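Local coordinates for protein putative retaining b-glycosidase (PDB 5A95) that probably hydrolyses mixed-linkage beta-1,3-1,4-glucans as a retaining glycoside hydrolase of family 5, subfamily 26, at residues R69-A74 with E91-N96; Y136-W141 with I288-G293; V183-N188 with A250-P255; T328-V331 with D335-P338. The protein carries 1 engineered substitution. One frame throughout, in Å; residues are numbered along the deposited sequence.

Overall arrangement
All four contacts belong to one beta/alpha barrel. Interaction 1 lies at its outer wall, interactions 2 and 3 in its interior, and interaction 4 at the rim where the glucan binds. Interactions 2 and 3 are closest, with centres about 7 Å apart; Thr-290 OG1 joins them, 2.7 Å from Glu-185 OE2 and 2.8 Å from His-254 NE2. Interaction 4 is tied to both neighbouring strands: Asn-72 N to Val-329 O (2.8 Å) reaches interaction 1, and Trp-330 N to Leu-292 O (2.9 Å) reaches interaction 2. Gln-291, Asn-188 and residues of 328-331 and 335-338 line the glycan pocket. Interactions 3 and 4 are about 16 Å apart between centres and do not touch.

Interaction 1. Residues R69-A74 with E91-N96; sequences RGVNIA and EELANN
Asn-72 sits between Val-71 and Ile-73, the two residues that meet Leu-93; its amide nitrogen ND2 is held by two carbonyl oxygens, Thr-290 O and Val-329 O, while its OD1 accepts from Arg-103 NH1. That polar group faces the barrel interior. The flanking residues point the other way, to helix 87-96, and there the contact is wholly apolar. Within 91-96, Leu-93 alone touches the strand segment: it comes tip to tip with Val-71, whose CG2 lies 3.7 Å from Leu-93 CD1 and equally near CD2, so that one methyl is received in the fork of the leucine. Ile-73 slants across the same side chain, its CG2 4.0 Å from Leu-93 CD1. With its CG1 placed between the backbone N and the carbonyl carbon (chi1 58°), Ile-73 has the short CG2 branch left to face the helix. One turn along, Asn-96 ND2 donates to Glu-92 OE1 at 2.9 Å, meeting the carboxylate from above its plane; Glu-92 OE2 takes Trp-97 NE1, so both carboxylate oxygens are engaged close to the helix end. Ile-102 of the next strand touches both Ile-73 and Leu-93, extending the apolar seam. Strand 65-72, helix 87-96 and parallel strand 101-106 form the first beta-alpha-beta crossover of the beta/alpha barrel characteristic of glycoside hydrolase family 5.

Interaction 2. Residues Y136-W141 with I288-G293; sequences YLILDW and IATQLG. Engineered in segment 288-293: Gln-291 (natural residue Glu). With BGC (beta-D-glucopyranose), chain D.
A single methyl group carries this contact: CD1 of Ile-138 meets both Ile-288 and Thr-290 across the barrel interior, although strands 136-144 and 287-289 are not neighbours in the sheet. Ile-138 and Ile-288 reach tip to tip, CD1 to CD1 at 4.1 Å, each with CG1 anti to the carbonyl carbon and the chain extended beyond it (chi2 177° and 176°), which carries the methyl inward. Thr-290 comes in at a slant, placing CG2 4.1 Å from Ile-138 CD1, and turns its hydroxyl to Glu-185. It already lies past the end of the strand, and the next residue reaches the glycan pocket. There the engineered Gln-291, a glutamate in the natural sequence, has its NE2 in a weak hydrogen bond to O2 of the chain D glucose, 3.3 Å long; the same amide also bonds Tyr-256 OH through NE2 and Arg-103 NH1 through OE1. Ile-138, Ile-288 and the Thr-290 methyl thus form an apolar layer below the polar residues at the C-terminal ends of the strands, as in a TIM-barrel glycosidase.

Interaction 3. Residues V183-N188 with A250-P255; sequences VYELFN and AYAAHP
Where strands 181-185 and 250-252 run out into the substrate end of the barrel, Glu-185 and Asn-188 converge on Ala-252 and His-254. Asn-188 crosses the imidazole at about a right angle and brings OD1 into the ring plane at its edge, 3.1 Å from His-254 CE1. Glu-185 and His-254 approach from opposite directions, Glu-185 OE2 3.8 Å from His-254 NE2, with the carboxylate turned 72° against the ring. The same OE2 rests 4.0 Å from Ala-252 CB. Glu-185 reaches this far because CG is anti to the backbone N (chi1 -178°) and the chain stays extended. The polar ends are satisfied from outside: Arg-103 bridges Glu-185 OE1 and Asn-188 OD1, Thr-290 OG1 bonds both Glu-185 OE2 and His-254 NE2, and Glu-189 OE2 is met by His-254 ND1. A phenylalanine in place of His-254 would keep a ring but probably leave Glu-189 OE2 without its partner and loosen the setting of the Thr-290 hydroxyl. Asn-188 ND2 bonds O2 of a bound glucose. Strand 224-227 runs between the two strands, with Leu-226 packed on Glu-185 and Ala-252, while helix 202-219 receives Tyr-184 and Leu-186 on the outside.

Interaction 4. Residues T328-V331 with D335-P338; sequences TVWV and DWSP. With BGC (beta-D-glucopyranose), chain B; BGC (beta-D-glucopyranose), chain D; BGC (beta-D-glucopyranose), chain C.
The indole of Trp-330 is sandwiched off-centre between C3 of the chain D glucose, 3.6 Å above its plane, and Val-331 CB on the opposite face, while Ser-337 O and Pro-338 CD lie at its edge in the ring plane. Trp-336 offers one face to the chain B glucose, whose C4 stands 3.7 Å above the ring, and meets Trp-330 obliquely, Trp-330 CZ2 to Trp-336 CE3 at 3.8 Å. Trp-330 NE1 donates to Ser-337 O (3.1 Å, 141°), fixing the turn of the indole although the donor sits 58° out of the carbonyl plane. Ser-337 O also accepts from O2 of the chain B glucose at 2.7 Å. Val-331 N bonds Pro-338 O at 2.9 Å; a cis peptide precedes each of these two residues. Asp-335 O accepts O2 of the chain C glucose at 2.7 Å. Lys-78 forms a cation-pi contact with Trp-336, and Trp-32 of the second subunit meets it edge-to-face. An alanine in place of Trp-336 would probably leave the chain B glucose without its platform and Lys-78 and Trp-32 of the second subunit without their ring. The glucan is thus received by a sugar ring laid on the Trp-336 indole, a tilted sugar over the rim of Trp-330, and hydroxyls on backbone carbonyls.

Interaction 1. Residues R69-A74 with E91-N96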
loop_
_atom_site.group_PDB
_atom_site.type_symbol
_atom_site.label_atom_id
_atom_site.label_comp_id
_atom_site.label_asym_id
_atom_site.label_seq_id
_atom_site.Cartn_x
_atom_site.Cartn_y
_atom_site.Cartn_z
ATOM N N ARG A 69 -17.282 25.095 20.900
ATOM C CA ARG A 69 -16.903 26.455 20.566
ATOM C C ARG A 69 -15.453 26.594 20.982
ATOM O O ARG A 69 -15.110 26.561 22.169
ATOM C CB ARG A 69 -17.740 27.505 21.329
ATOM C CG ARG A 69 -19.239 27.488 21.054
ATOM C CD ARG A 69 -19.979 28.580 21.850
ATOM N NE ARG A 69 -19.708 28.420 23.281
ATOM C CZ ARG A 69 -20.450 27.754 24.148
ATOM N NH1 ARG A 69 -21.600 27.185 23.777
ATOM N NH2 ARG A 69 -20.026 27.650 25.398
ATOM N N GLY A 70 -14.567 26.770 20.012
ATOM C CA GLY A 70 -13.158 26.898 20.356
ATOM C C GLY A 70 -12.263 27.177 19.185
ATOM O O GLY A 70 -12.652 27.865 18.237
ATOM N N VAL A 71 -11.050 26.636 19.265
ATOM C CA VAL A 71 -10.002 26.954 18.319
ATOM C C VAL A 71 -9.194 25.711 17.965
ATOM O O VAL A 71 -9.124 24.753 18.738
ATOM C CB VAL A 71 -9.022 28.024 18.851
ATOM C CG1 VAL A 71 -9.768 29.269 19.283
ATOM C CG2 VAL A 71 -8.196 27.507 20.016
ATOM N N ASN A 72 -8.581 25.763 16.779
ATOM C CA ASN A 72 -7.410 24.969 16.446
ATOM C C ASN A 72 -6.182 25.557 17.093
ATOM O O ASN A 72 -6.046 26.786 17.167
ATOM C CB ASN A 72 -7.185 25.012 14.934
ATOM C CG ASN A 72 -8.172 24.173 14.171
ATOM O OD1 ASN A 72 -7.922 22.993 13.965
ATOM N ND2 ASN A 72 -9.304 24.753 13.789
ATOM N N ILE A 73 -5.256 24.686 17.474
ATOM C CA ILE A 73 -3.873 25.058 17.689
ATOM C C ILE A 73 -3.072 24.329 16.623
ATOM O O ILE A 73 -3.630 23.536 15.842
ATOM C CB ILE A 73 -3.389 24.732 19.108
ATOM C CG1 ILE A 73 -3.537 23.240 19.420
ATOM C CG2 ILE A 73 -4.124 25.604 20.130
ATOM C CD1 ILE A 73 -2.941 22.826 20.754
ATOM N N ALA A 74 -1.786 24.637 16.524
ATOM C CA ALA A 74 -0.940 23.979 15.538
ATOM C C ALA A 74 -0.665 22.512 15.903
ATOM O O ALA A 74 -0.935 22.055 17.012
ATOM C CB ALA A 74 0.383 24.741 15.343
ATOM N N GLU A 91 -4.484 26.710 29.186
ATOM C CA GLU A 91 -5.002 27.573 30.253
ATOM C C GLU A 91 -5.413 28.947 29.712
ATOM O O GLU A 91 -6.471 29.476 30.074
ATOM C CB GLU A 91 -3.949 27.771 31.343
ATOM C CG GLU A 91 -3.645 26.503 32.113
ATOM C CD GLU A 91 -2.525 26.687 33.131
ATOM O OE1 GLU A 91 -1.351 26.963 32.757
ATOM O OE2 GLU A 91 -2.830 26.534 34.310
ATOM N N GLU A 92 -4.582 29.524 28.846
ATOM C CA GLU A 92 -4.910 30.824 28.262
ATOM C C GLU A 92 -6.251 30.733 27.519
ATOM O O GLU A 92 -7.130 31.574 27.647
ATOM C CB GLU A 92 -3.816 31.242 27.303
ATOM C CG GLU A 92 -4.165 32.443 26.428
ATOM C CD GLU A 92 -4.307 33.760 27.173
ATOM O OE1 GLU A 92 -3.956 33.842 28.376
ATOM O OE2 GLU A 92 -4.716 34.734 26.525
ATOM N N LEU A 93 -6.394 29.691 26.725
ATOM C CA LEU A 93 -7.594 29.533 25.934
ATOM C C LEU A 93 -8.848 29.335 26.780
ATOM O O LEU A 93 -9.892 29.963 26.526
ATOM C CB LEU A 93 -7.412 28.378 24.951
ATOM C CG LEU A 93 -6.489 28.717 23.789
ATOM C CD1 LEU A 93 -6.051 27.456 23.039
ATOM C CD2 LEU A 93 -7.195 29.694 22.844
ATOM N N ALA A 94 -8.772 28.410 27.736
ATOM C CA ALA A 94 -9.913 28.097 28.580
ATOM C C ALA A 94 -10.260 29.273 29.493
ATOM O O ALA A 94 -11.438 29.614 29.683
ATOM C CB ALA A 94 -9.654 26.856 29.398
ATOM N N ASN A 95 -9.239 29.901 30.052
ATOM C CA ASN A 95 -9.491 30.943 31.052
ATOM C C ASN A 95 -9.820 32.310 30.489
ATOM O O ASN A 95 -10.564 33.062 31.101
ATOM C CB ASN A 95 -8.296 31.101 32.002
ATOM C CG ASN A 95 -8.034 29.856 32.825
ATOM O OD1 ASN A 95 -8.931 29.057 33.071
ATOM N ND2 ASN A 95 -6.790 29.693 33.258
ATOM N N ASN A 96 -9.234 32.630 29.347
ATOM C CA ASN A 96 -9.320 33.977 28.774
ATOM C C ASN A 96 -9.982 34.131 27.409
ATOM O O ASN A 96 -10.334 35.244 27.031
ATOM C CB ASN A 96 -7.929 34.598 28.700
ATOM C CG ASN A 96 -7.339 34.866 30.073
ATOM O OD1 ASN A 96 -8.065 35.109 31.039
ATOM N ND2 ASN A 96 -6.022 34.844 30.157
#

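Interaction 2. Residues Y136-W141 with I288-G293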
loop_
_atom_site.group_PDB
_atom_site.type_symbol
_atom_site.label_atom_id
_atom_site.label_comp_id
_atom_site.label_asym_id
_atom_site.label_seq_id
_atom_site.Cartn_x
_atom_site.Cartn_y
_atom_site.Cartn_z
ATOM N N TYR A 136 -12.856 20.173 25.976
ATOM C CA TYR A 136 -12.877 18.964 25.158
ATOM C C TYR A 136 -11.909 19.036 23.974
ATOM O O TYR A 136 -11.534 20.122 23.554
ATOM C CB TYR A 136 -14.290 18.755 24.619
ATOM C CG TYR A 136 -15.285 18.427 25.707
ATOM C CD1 TYR A 136 -15.473 17.116 26.109
ATOM C CD2 TYR A 136 -16.011 19.432 26.359
ATOM C CE1 TYR A 136 -16.357 16.790 27.121
ATOM C CE2 TYR A 136 -16.885 19.120 27.392
ATOM C CZ TYR A 136 -17.070 17.806 27.760
ATOM O OH TYR A 136 -17.971 17.502 28.744
ATOM N N LEU A 137 -11.517 17.873 23.462
ATOM C CA LEU A 137 -10.644 17.796 22.308
ATOM C C LEU A 137 -11.369 17.211 21.110
ATOM O O LEU A 137 -12.116 16.242 21.228
ATOM C CB LEU A 137 -9.425 16.926 22.616
ATOM C CG LEU A 137 -8.520 17.486 23.716
ATOM C CD1 LEU A 137 -7.498 16.428 24.101
ATOM C CD2 LEU A 137 -7.814 18.753 23.254
ATOM N N ILE A 138 -11.057 17.778 19.948
ATOM C CA ILE A 138 -11.321 17.177 18.650
ATOM C C ILE A 138 -9.972 16.706 18.115
ATOM O O ILE A 138 -9.064 17.519 17.958
ATOM C CB ILE A 138 -11.960 18.183 17.681
ATOM C CG1 ILE A 138 -13.308 18.695 18.217
ATOM C CG2 ILE A 138 -12.080 17.560 16.284
ATOM C CD1 ILE A 138 -13.953 19.731 17.340
ATOM N N LEU A 139 -9.840 15.413 17.819
ATOM C CA LEU A 139 -8.629 14.909 17.218
ATOM C C LEU A 139 -8.864 14.800 15.728
ATOM O O LEU A 139 -9.793 14.121 15.279
ATOM C CB LEU A 139 -8.241 13.550 17.798
ATOM C CG LEU A 139 -8.021 13.519 19.307
ATOM C CD1 LEU A 139 -7.576 12.136 19.768
ATOM C CD2 LEU A 139 -7.054 14.595 19.782
ATOM N N ASP A 140 -8.020 15.496 14.971
ATOM C CA ASP A 140 -8.166 15.666 13.526
ATOM C C ASP A 140 -6.977 15.016 12.827
ATOM O O ASP A 140 -5.829 15.384 13.047
ATOM C CB ASP A 140 -8.260 17.176 13.258
ATOM C CG ASP A 140 -7.798 17.608 11.890
ATOM O OD1 ASP A 140 -7.948 16.887 10.902
ATOM O OD2 ASP A 140 -7.245 18.737 11.814
ATOM N N TRP A 141 -7.257 13.992 12.021
ATOM C CA TRP A 141 -6.221 13.418 11.175
ATOM C C TRP A 141 -6.073 14.354 9.966
ATOM O O TRP A 141 -6.906 14.390 9.042
ATOM C CB TRP A 141 -6.625 12.004 10.788
ATOM C CG TRP A 141 -5.613 11.236 9.954
ATOM C CD1 TRP A 141 -5.843 10.675 8.723
ATOM C CD2 TRP A 141 -4.263 10.898 10.302
ATOM N NE1 TRP A 141 -4.727 10.017 8.286
ATOM C CE2 TRP A 141 -3.746 10.134 9.236
ATOM C CE3 TRP A 141 -3.434 11.149 11.406
ATOM C CZ2 TRP A 141 -2.451 9.602 9.254
ATOM C CZ3 TRP A 141 -2.138 10.617 11.413
ATOM C CH2 TRP A 141 -1.655 9.878 10.344
ATOM N N ILE A 288 -20.009 20.487 12.785
ATOM C CA ILE A 288 -18.939 21.268 13.352
ATOM C C ILE A 288 -18.150 21.928 12.230
ATOM O O ILE A 288 -17.620 21.258 11.323
ATOM C CB ILE A 288 -17.951 20.483 14.264
ATOM C CG1 ILE A 288 -18.665 19.537 15.220
ATOM C CG2 ILE A 288 -17.034 21.447 15.011
ATOM C CD1 ILE A 288 -17.736 18.680 16.071
ATOM N N ALA A 289 -18.111 23.261 12.269
ATOM C CA ALA A 289 -17.274 24.017 11.356
ATOM C C ALA A 289 -15.856 23.989 11.917
ATOM O O ALA A 289 -15.464 24.885 12.675
ATOM C CB ALA A 289 -17.829 25.421 11.204
ATOM N N THR A 290 -15.110 22.922 11.596
ATOM C CA THR A 290 -13.832 22.706 12.256
ATOM C C THR A 290 -12.670 23.564 11.752
ATOM O O THR A 290 -11.613 23.562 12.370
ATOM C CB THR A 290 -13.437 21.230 12.263
ATOM O OG1 THR A 290 -13.596 20.699 10.948
ATOM C CG2 THR A 290 -14.234 20.433 13.261
ATOM N N GLN A 291 -12.899 24.287 10.662
ATOM C CA GLN A 291 -12.028 25.383 10.236
ATOM C C GLN A 291 -12.906 26.453 9.662
ATOM O O GLN A 291 -13.838 26.196 8.898
ATOM C CB GLN A 291 -10.987 24.965 9.203
ATOM C CG GLN A 291 -10.018 23.975 9.782
ATOM C CD GLN A 291 -8.857 23.597 8.895
ATOM O OE1 GLN A 291 -8.241 22.569 9.115
ATOM N NE2 GLN A 291 -8.488 24.462 7.993
ATOM N N LEU A 292 -12.589 27.674 10.047
ATOM C CA LEU A 292 -13.189 28.906 9.554
ATOM C C LEU A 292 -12.260 30.033 9.987
ATOM O O LEU A 292 -11.446 29.856 10.878
ATOM C CB LEU A 292 -14.614 29.111 10.082
ATOM C CG LEU A 292 -14.787 29.467 11.545
ATOM C CD1 LEU A 292 -16.101 30.187 11.809
ATOM C CD2 LEU A 292 -14.694 28.231 12.434
ATOM N N GLY A 293 -12.430 31.207 9.415
ATOM C CA GLY A 293 -11.641 32.371 9.773
ATOM C C GLY A 293 -11.220 33.174 8.561
ATOM O O GLY A 293 -11.498 32.779 7.449
HETATM C C2 BGC D . -5.742 23.695 5.609
HETATM C C3 BGC D . -4.817 24.316 6.653
HETATM C C4 BGC D . -4.254 25.636 6.110
HETATM C C5 BGC D . -5.392 26.544 5.687
HETATM C C6 BGC D . -4.909 27.876 5.165
HETATM C C1 BGC D . -6.702 24.685 4.956
HETATM O O1 BGC D . -7.179 24.245 3.709
HETATM O O2 BGC D . -6.465 22.555 6.206
HETATM O O3 BGC D . -3.806 23.317 6.996
HETATM O O4 BGC D . -3.403 26.365 7.007
HETATM O O5 BGC D . -6.055 25.886 4.613
HETATM O O6 BGC D . -6.071 28.514 4.632
#

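Interaction 3. Residues V183-N188 with A250-P255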
loop_
_atom_site.group_PDB
_atom_site.type_symbol
_atom_site.label_atom_id
_atom_site.label_comp_id
_atom_site.label_asym_id
_atom_site.label_seq_id
_atom_site.Cartn_x
_atom_site.Cartn_y
_atom_site.Cartn_z
ATOM N N VAL A 183 -14.419 13.972 19.751
ATOM C CA VAL A 183 -14.698 13.872 18.320
ATOM C C VAL A 183 -13.456 13.354 17.607
ATOM O O VAL A 183 -12.326 13.825 17.855
ATOM C CB VAL A 183 -15.075 15.259 17.752
ATOM C CG1 VAL A 183 -15.324 15.197 16.259
ATOM C CG2 VAL A 183 -16.281 15.842 18.465
ATOM N N TYR A 184 -13.670 12.360 16.748
ATOM C CA TYR A 184 -12.642 11.787 15.881
ATOM C C TYR A 184 -12.943 12.244 14.461
ATOM O O TYR A 184 -13.866 11.768 13.811
ATOM C CB TYR A 184 -12.626 10.259 15.954
ATOM C CG TYR A 184 -12.156 9.678 17.271
ATOM C CD1 TYR A 184 -11.630 10.462 18.276
ATOM C CD2 TYR A 184 -12.181 8.325 17.495
ATOM C CE1 TYR A 184 -11.192 9.924 19.457
ATOM C CE2 TYR A 184 -11.757 7.774 18.692
ATOM C CZ TYR A 184 -11.282 8.584 19.691
ATOM O OH TYR A 184 -10.841 8.116 20.906
ATOM N N GLU A 185 -12.165 13.239 14.015
ATOM C CA GLU A 185 -12.358 13.852 12.685
ATOM C C GLU A 185 -11.483 13.086 11.700
ATOM O O GLU A 185 -10.273 13.265 11.649
ATOM C CB GLU A 185 -12.051 15.320 12.742
ATOM C CG GLU A 185 -12.262 16.042 11.418
ATOM C CD GLU A 185 -12.215 17.552 11.567
ATOM O OE1 GLU A 185 -11.876 18.007 12.680
ATOM O OE2 GLU A 185 -12.479 18.272 10.570
ATOM N N LEU A 186 -12.124 12.219 10.939
ATOM C CA LEU A 186 -11.489 11.106 10.254
ATOM C C LEU A 186 -10.458 11.503 9.197
ATOM O O LEU A 186 -9.450 10.815 9.045
ATOM C CB LEU A 186 -12.549 10.219 9.599
ATOM C CG LEU A 186 -13.622 9.664 10.557
ATOM C CD1 LEU A 186 -14.567 8.735 9.787
ATOM C CD2 LEU A 186 -13.014 8.962 11.754
ATOM N N PHE A 187 -10.741 12.589 8.469
ATOM C CA PHE A 187 -9.869 13.037 7.379
ATOM C C PHE A 187 -10.195 14.499 7.108
ATOM O O PHE A 187 -11.212 14.812 6.488
ATOM C CB PHE A 187 -10.064 12.191 6.125
ATOM C CG PHE A 187 -9.034 12.472 5.062
ATOM C CD1 PHE A 187 -9.180 13.544 4.205
ATOM C CD2 PHE A 187 -7.938 11.644 4.903
ATOM C CE1 PHE A 187 -8.217 13.800 3.226
ATOM C CE2 PHE A 187 -6.990 11.894 3.950
ATOM C CZ PHE A 187 -7.125 12.971 3.114
ATOM N N ASN A 188 -9.311 15.395 7.556
ATOM C CA ASN A 188 -9.533 16.844 7.541
ATOM C C ASN A 188 -10.231 17.378 6.279
ATOM O O ASN A 188 -11.345 17.906 6.323
ATOM C CB ASN A 188 -8.188 17.502 7.777
ATOM C CG ASN A 188 -8.157 18.990 7.511
ATOM O OD1 ASN A 188 -8.930 19.771 8.035
ATOM N ND2 ASN A 188 -7.183 19.394 6.690
ATOM N N ALA A 250 -21.380 13.135 13.165
ATOM C CA ALA A 250 -21.487 14.549 12.876
ATOM C C ALA A 250 -20.779 14.823 11.554
ATOM O O ALA A 250 -19.946 14.016 11.097
ATOM C CB ALA A 250 -20.856 15.359 13.990
ATOM N N TYR A 251 -21.120 15.948 10.927
ATOM C CA TYR A 251 -20.492 16.320 9.663
ATOM C C TYR A 251 -19.697 17.624 9.822
ATOM O O TYR A 251 -20.089 18.542 10.539
ATOM C CB TYR A 251 -21.557 16.438 8.548
ATOM C CG TYR A 251 -22.145 15.118 8.149
ATOM C CD1 TYR A 251 -21.483 14.306 7.249
ATOM C CD2 TYR A 251 -23.341 14.657 8.699
ATOM C CE1 TYR A 251 -22.006 13.087 6.860
ATOM C CE2 TYR A 251 -23.860 13.423 8.341
ATOM C CZ TYR A 251 -23.201 12.651 7.397
ATOM O OH TYR A 251 -23.694 11.423 7.020
ATOM N N ALA A 252 -18.552 17.660 9.133
ATOM C CA ALA A 252 -17.641 18.808 9.128
ATOM C C ALA A 252 -17.984 19.738 7.983
ATOM O O ALA A 252 -18.332 19.297 6.893
ATOM C CB ALA A 252 -16.191 18.345 8.996
ATOM N N ALA A 253 -17.722 21.022 8.170
ATOM C CA ALA A 253 -17.730 22.009 7.106
ATOM C C ALA A 253 -16.616 22.995 7.390
ATOM O O ALA A 253 -16.352 23.338 8.534
ATOM C CB ALA A 253 -19.059 22.744 7.045
ATOM N N HIS A 254 -15.982 23.486 6.315
ATOM C CA HIS A 254 -14.891 24.463 6.403
ATOM C C HIS A 254 -15.252 25.716 5.614
ATOM O O HIS A 254 -14.750 25.941 4.488
ATOM C CB HIS A 254 -13.585 23.863 5.896
ATOM C CG HIS A 254 -13.010 22.831 6.822
ATOM N ND1 HIS A 254 -11.797 22.215 6.588
ATOM C CD2 HIS A 254 -13.468 22.322 7.996
ATOM C CE1 HIS A 254 -11.542 21.368 7.559
ATOM N NE2 HIS A 254 -12.520 21.443 8.442
ATOM N N PRO A 255 -16.162 26.518 6.166
ATOM C CA PRO A 255 -16.700 27.617 5.391
ATOM C C PRO A 255 -15.828 28.890 5.457
ATOM O O PRO A 255 -16.227 29.933 6.009
ATOM C CB PRO A 255 -18.044 27.843 6.049
ATOM C CG PRO A 255 -17.781 27.540 7.506
ATOM C CD PRO A 255 -16.847 26.373 7.466
#

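Interaction 4. Residues T328-V331 with D335-P338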
loop_
_atom_site.group_PDB
_atom_site.type_symbol
_atom_site.label_atom_id
_atom_site.label_comp_id
_atom_site.label_asym_id
_atom_site.label_seq_id
_atom_site.Cartn_x
_atom_site.Cartn_y
_atom_site.Cartn_z
ATOM N N THR A 328 -14.655 25.477 15.455
ATOM C CA THR A 328 -13.312 25.710 15.940
ATOM C C THR A 328 -12.552 26.566 14.926
ATOM O O THR A 328 -12.257 26.133 13.811
ATOM C CB THR A 328 -12.535 24.425 16.235
ATOM O OG1 THR A 328 -12.538 23.536 15.126
ATOM C CG2 THR A 328 -13.103 23.701 17.434
ATOM N N VAL A 329 -12.212 27.797 15.320
ATOM C CA VAL A 329 -11.586 28.756 14.438
ATOM C C VAL A 329 -10.160 28.282 14.097
ATOM O O VAL A 329 -9.460 27.700 14.941
ATOM C CB VAL A 329 -11.502 30.132 15.129
ATOM C CG1 VAL A 329 -10.873 31.193 14.238
ATOM C CG2 VAL A 329 -12.888 30.595 15.557
ATOM N N TRP A 330 -9.727 28.572 12.873
ATOM C CA TRP A 330 -8.355 28.311 12.424
ATOM C C TRP A 330 -7.632 29.663 12.317
ATOM O O TRP A 330 -8.096 30.508 11.569
ATOM C CB TRP A 330 -8.370 27.594 11.038
ATOM C CG TRP A 330 -6.996 27.280 10.506
ATOM C CD1 TRP A 330 -6.170 28.131 9.833
ATOM C CD2 TRP A 330 -6.255 26.076 10.702
ATOM N NE1 TRP A 330 -4.980 27.507 9.542
ATOM C CE2 TRP A 330 -5.001 26.245 10.075
ATOM C CE3 TRP A 330 -6.539 24.861 11.333
ATOM C CZ2 TRP A 330 -4.021 25.249 10.076
ATOM C CZ3 TRP A 330 -5.581 23.878 11.339
ATOM C CH2 TRP A 330 -4.333 24.063 10.694
ATOM N N VAL A 331 -6.501 29.880 13.005
ATOM C CA VAL A 331 -5.837 28.956 13.940
ATOM C C VAL A 331 -5.190 29.788 15.056
ATOM O O VAL A 331 -4.710 30.898 14.798
ATOM C CB VAL A 331 -4.775 28.094 13.207
ATOM C CG1 VAL A 331 -3.771 28.957 12.475
ATOM C CG2 VAL A 331 -4.078 27.124 14.151
ATOM N N ASP A 335 2.156 31.792 13.704
ATOM C CA ASP A 335 2.895 31.479 12.483
ATOM C C ASP A 335 2.018 30.960 11.363
ATOM O O ASP A 335 2.102 31.430 10.227
ATOM C CB ASP A 335 4.015 30.461 12.760
ATOM C CG ASP A 335 4.936 30.906 13.846
ATOM O OD1 ASP A 335 5.431 32.028 13.734
ATOM O OD2 ASP A 335 5.166 30.156 14.808
ATOM N N TRP A 336 1.166 29.985 11.668
ATOM C CA TRP A 336 0.258 29.407 10.706
ATOM C C TRP A 336 -0.939 30.332 10.519
ATOM O O TRP A 336 -1.470 30.855 11.488
ATOM C CB TRP A 336 -0.209 28.049 11.225
ATOM C CG TRP A 336 0.805 26.981 11.144
ATOM C CD1 TRP A 336 2.136 27.111 10.820
ATOM C CD2 TRP A 336 0.571 25.595 11.349
ATOM N NE1 TRP A 336 2.736 25.861 10.811
ATOM C CE2 TRP A 336 1.801 24.919 11.151
ATOM C CE3 TRP A 336 -0.566 24.851 11.703
ATOM C CZ2 TRP A 336 1.920 23.537 11.270
ATOM C CZ3 TRP A 336 -0.443 23.456 11.804
ATOM C CH2 TRP A 336 0.785 22.824 11.593
ATOM N N SER A 337 -1.363 30.499 9.275
ATOM C CA SER A 337 -2.354 31.511 8.934
ATOM C C SER A 337 -3.654 30.899 8.380
ATOM O O SER A 337 -3.658 29.773 7.890
ATOM C CB SER A 337 -1.767 32.468 7.901
ATOM O OG SER A 337 -1.474 31.788 6.703
ATOM N N PRO A 338 -4.777 31.628 8.467
ATOM C CA PRO A 338 -4.909 32.924 9.138
ATOM C C PRO A 338 -4.745 32.803 10.654
ATOM O O PRO A 338 -5.337 31.927 11.274
ATOM C CB PRO A 338 -6.326 33.372 8.767
ATOM C CG PRO A 338 -7.065 32.097 8.484
ATOM C CD PRO A 338 -6.033 31.236 7.808
HETATM C C2 BGC B . -1.251 27.408 7.183
HETATM C C3 BGC B . 0.212 27.150 6.871
HETATM C C4 BGC B . 0.676 25.845 7.479
HETATM C C5 BGC B . -0.260 24.701 7.090
HETATM C C6 BGC B . 0.006 23.422 7.841
HETATM C C1 BGC B . -2.033 26.204 6.687
HETATM O O2 BGC B . -1.627 28.605 6.504
HETATM O O3 BGC B . 0.990 28.217 7.428
HETATM O O4 BGC B . 1.982 25.549 6.993
HETATM O O5 BGC B . -1.597 25.055 7.389
HETATM O O6 BGC B . -0.929 22.427 7.436
HETATM C C2 BGC D . -5.742 23.695 5.609
HETATM C C3 BGC D . -4.817 24.316 6.653
HETATM C C4 BGC D . -4.254 25.636 6.110
HETATM C C5 BGC D . -5.392 26.544 5.687
HETATM C C6 BGC D . -4.909 27.876 5.165
HETATM C C1 BGC D . -6.702 24.685 4.956
HETATM O O1 BGC D . -7.179 24.245 3.709
HETATM O O2 BGC D . -6.465 22.555 6.206
HETATM O O3 BGC D . -3.806 23.317 6.996
HETATM O O4 BGC D . -3.403 26.365 7.007
HETATM O O5 BGC D . -6.055 25.886 4.613
HETATM O O6 BGC D . -6.071 28.514 4.632
HETATM C C2 BGC C . 2.106 30.321 7.120
HETATM C C3 BGC C . 2.799 31.240 6.135
HETATM C C4 BGC C . 3.822 30.469 5.336
HETATM C C5 BGC C . 3.150 29.294 4.654
HETATM C C6 BGC C . 4.143 28.443 3.869
HETATM C C1 BGC C . 1.539 29.106 6.437
HETATM O O2 BGC C . 1.056 31.046 7.774
HETATM O O3 BGC C . 3.473 32.266 6.858
HETATM O O4 BGC C . 4.424 31.357 4.391
HETATM O O5 BGC C . 2.558 28.456 5.651
HETATM O O6 BGC C . 5.107 27.873 4.774
#